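Local coordinates for PTS system fructose-like EIIB component 3 (Escherichia coli K12, PDB 4TN5), which probably relays a phosphoryl group, carried on a cysteine, from the EIIA component to fructose as the sugar enters the cell through the phosphotransferase system, at residues 61-66 with 80-85. Residues are numbered along the deposited sequence; the frame is centred on the assembly and turned at random.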
loop_
_atom_site.group_PDB
_atom_site.type_symbol
_atom_site.label_atom_id
_atom_site.label_comp_id
_atom_site.label_asym_id
_atom_site.label_seq_id
_atom_site.Cartn_x
_atom_site.Cartn_y
_atom_site.Cartn_z
ATOM N N LEU A 61 5.028 -7.494 -8.585
ATOM C CA LEU A 61 4.028 -8.459 -8.149
ATOM C C LEU A 61 4.604 -9.341 -7.051
ATOM O O LEU A 61 5.610 -10.021 -7.250
ATOM C CB LEU A 61 3.532 -9.310 -9.318
ATOM C CG LEU A 61 2.438 -10.324 -8.970
ATOM C CD1 LEU A 61 1.277 -9.642 -8.266
ATOM C CD2 LEU A 61 1.955 -11.045 -10.217
ATOM N N LEU A 62 3.966 -9.319 -5.888
ATOM C CA LEU A 62 4.453 -10.076 -4.745
ATOM C C LEU A 62 3.534 -11.248 -4.435
ATOM O O LEU A 62 2.502 -11.092 -3.783
ATOM C CB LEU A 62 4.600 -9.162 -3.527
ATOM C CG LEU A 62 5.435 -7.906 -3.784
ATOM C CD1 LEU A 62 5.548 -7.059 -2.527
ATOM C CD2 LEU A 62 6.814 -8.268 -4.320
ATOM N N ILE A 63 3.920 -12.422 -4.919
ATOM C CA ILE A 63 3.149 -13.637 -4.706
ATOM C C ILE A 63 3.743 -14.409 -3.538
ATOM O O ILE A 63 4.661 -15.207 -3.715
ATOM C CB ILE A 63 3.174 -14.527 -5.956
ATOM C CG1 ILE A 63 2.970 -13.679 -7.214
ATOM C CG2 ILE A 63 2.128 -15.624 -5.852
ATOM C CD1 ILE A 63 3.104 -14.453 -8.505
ATOM N N THR A 64 3.222 -14.174 -2.339
ATOM C CA THR A 64 3.823 -14.762 -1.149
ATOM C C THR A 64 2.849 -15.000 -0.002
ATOM O O THR A 64 1.925 -14.219 0.229
ATOM C CB THR A 64 4.989 -13.898 -0.632
ATOM O OG1 THR A 64 5.518 -14.472 0.570
ATOM C CG2 THR A 64 4.520 -12.476 -0.347
ATOM N N ASP A 65 3.072 -16.097 0.713
ATOM C CA ASP A 65 2.370 -16.362 1.956
ATOM C C ASP A 65 3.198 -15.754 3.076
ATOM O O ASP A 65 2.666 -15.201 4.038
ATOM C CB ASP A 65 2.257 -17.869 2.189
ATOM C CG ASP A 65 1.670 -18.604 1.001
ATOM O OD1 ASP A 65 0.760 -18.054 0.348
ATOM O OD2 ASP A 65 2.125 -19.732 0.719
ATOM N N ILE A 66 4.515 -15.849 2.922
ATOM C CA ILE A 66 5.454 -15.543 3.993
ATOM C C ILE A 66 5.989 -14.116 3.967
ATOM O O ILE A 66 5.533 -13.274 3.194
ATOM C CB ILE A 66 6.649 -16.503 3.947
ATOM C CG1 ILE A 66 7.507 -16.226 2.709
ATOM C CG2 ILE A 66 6.157 -17.931 3.934
ATOM C CD1 ILE A 66 8.790 -17.022 2.660
ATOM N N VAL A 80 1.273 -5.131 -6.490
ATOM C CA VAL A 80 0.163 -5.960 -6.057
ATOM C C VAL A 80 0.732 -7.119 -5.253
ATOM O O VAL A 80 1.690 -7.764 -5.678
ATOM C CB VAL A 80 -0.614 -6.529 -7.257
ATOM C CG1 VAL A 80 -1.745 -7.430 -6.784
ATOM C CG2 VAL A 80 -1.150 -5.404 -8.120
ATOM N N GLN A 81 0.156 -7.374 -4.085
ATOM C CA GLN A 81 0.599 -8.490 -3.260
ATOM C C GLN A 81 -0.533 -9.476 -3.006
ATOM O O GLN A 81 -1.664 -9.081 -2.723
ATOM C CB GLN A 81 1.180 -7.995 -1.933
ATOM C CG GLN A 81 1.636 -9.115 -1.009
ATOM C CD GLN A 81 2.450 -8.615 0.165
ATOM O OE1 GLN A 81 3.014 -7.521 0.125
ATOM N NE2 GLN A 81 2.519 -9.416 1.222
ATOM N N CYS A 82 -0.220 -10.763 -3.116
ATOM C CA CYS A 82 -1.187 -11.816 -2.840
ATOM C C CYS A 82 -0.467 -13.088 -2.416
ATOM O O CYS A 82 0.739 -13.228 -2.619
ATOM C CB CYS A 82 -2.051 -12.090 -4.071
ATOM S SG CYS A 82 -1.150 -12.782 -5.476
ATOM N N SER A 83 -1.211 -14.013 -1.820
ATOM C CA SER A 83 -0.653 -15.299 -1.429
ATOM C C SER A 83 -0.504 -16.193 -2.654
ATOM O O SER A 83 -1.121 -15.943 -3.690
ATOM C CB SER A 83 -1.542 -15.972 -0.384
ATOM O OG SER A 83 -2.880 -16.070 -0.838
ATOM N N ILE A 84 0.318 -17.233 -2.533
ATOM C CA ILE A 84 0.542 -18.161 -3.640
ATOM C C ILE A 84 -0.721 -18.924 -4.021
ATOM O O ILE A 84 -1.137 -18.911 -5.179
ATOM C CB ILE A 84 1.662 -19.178 -3.342
ATOM C CG1 ILE A 84 3.030 -18.542 -3.579
ATOM C CG2 ILE A 84 1.520 -20.411 -4.231
ATOM C CD1 ILE A 84 4.161 -19.553 -3.649
ATOM N N TYR A 85 -1.347 -19.589 -3.062
ATOM C CA TYR A 85 -2.509 -20.392 -3.413
ATOM C C TYR A 85 -3.669 -19.540 -3.959
ATOM O O TYR A 85 -4.575 -20.049 -4.611
ATOM C CB TYR A 85 -2.880 -21.286 -2.243
ATOM C CG TYR A 85 -1.767 -21.966 -1.532
ATOM C CD1 TYR A 85 -0.692 -22.549 -2.205
ATOM C CD2 TYR A 85 -1.732 -21.936 -0.162
ATOM C CE1 TYR A 85 0.337 -23.135 -1.493
ATOM C CE2 TYR A 85 -0.709 -22.509 0.513
ATOM C CZ TYR A 85 0.309 -23.110 -0.138
ATOM O OH TYR A 85 1.298 -23.675 0.610
#
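L62 hydrogen-bonds through both its backbone N and O to the parallel strand beside it: its N reaches V80 O at 2.8 Å, almost straight at 178°, and its O accepts C82 N. A third bond, T64 N to C82 O, ends the pairing. Strands 59-64 and 79-82 are neighbours in the mixed sheet of this alpha/beta EIIB domain, with 3-9 on the other side of 59-64. On one face, L61 CD1 packs beside V80 CB at 3.8 Å, branched aliphatics suited to a core to which V94 and V98 of helix 92-103 contribute. On the other, Q81 CG swings to the far side from its own backbone N (chi1 179°), carrying the extended chain across L62 CB and O; its polar amide suits a partly exposed place.

Where strand 80-82 gives way to helix 84-89, I63 CG2 meets I84 CG1 at about a right angle. S83 holds the N-cap position, but D65, though poorly ordered, accepts I84 N on OD1 at 3.0 Å, from above the carboxylate plane. T64 suits the turn because its OG1 donates to I66 O at 2.9 Å, from above the carbonyl plane; a valine there would probably leave that carbonyl without this donor and the turn freer to shift. I84 touches C10, inferred to carry the phosphoryl group. Backbone bonds thus join the strands, I63 packs on I84 beside that probable site, and D65 probably adds negative charge at the helix's N-terminal end.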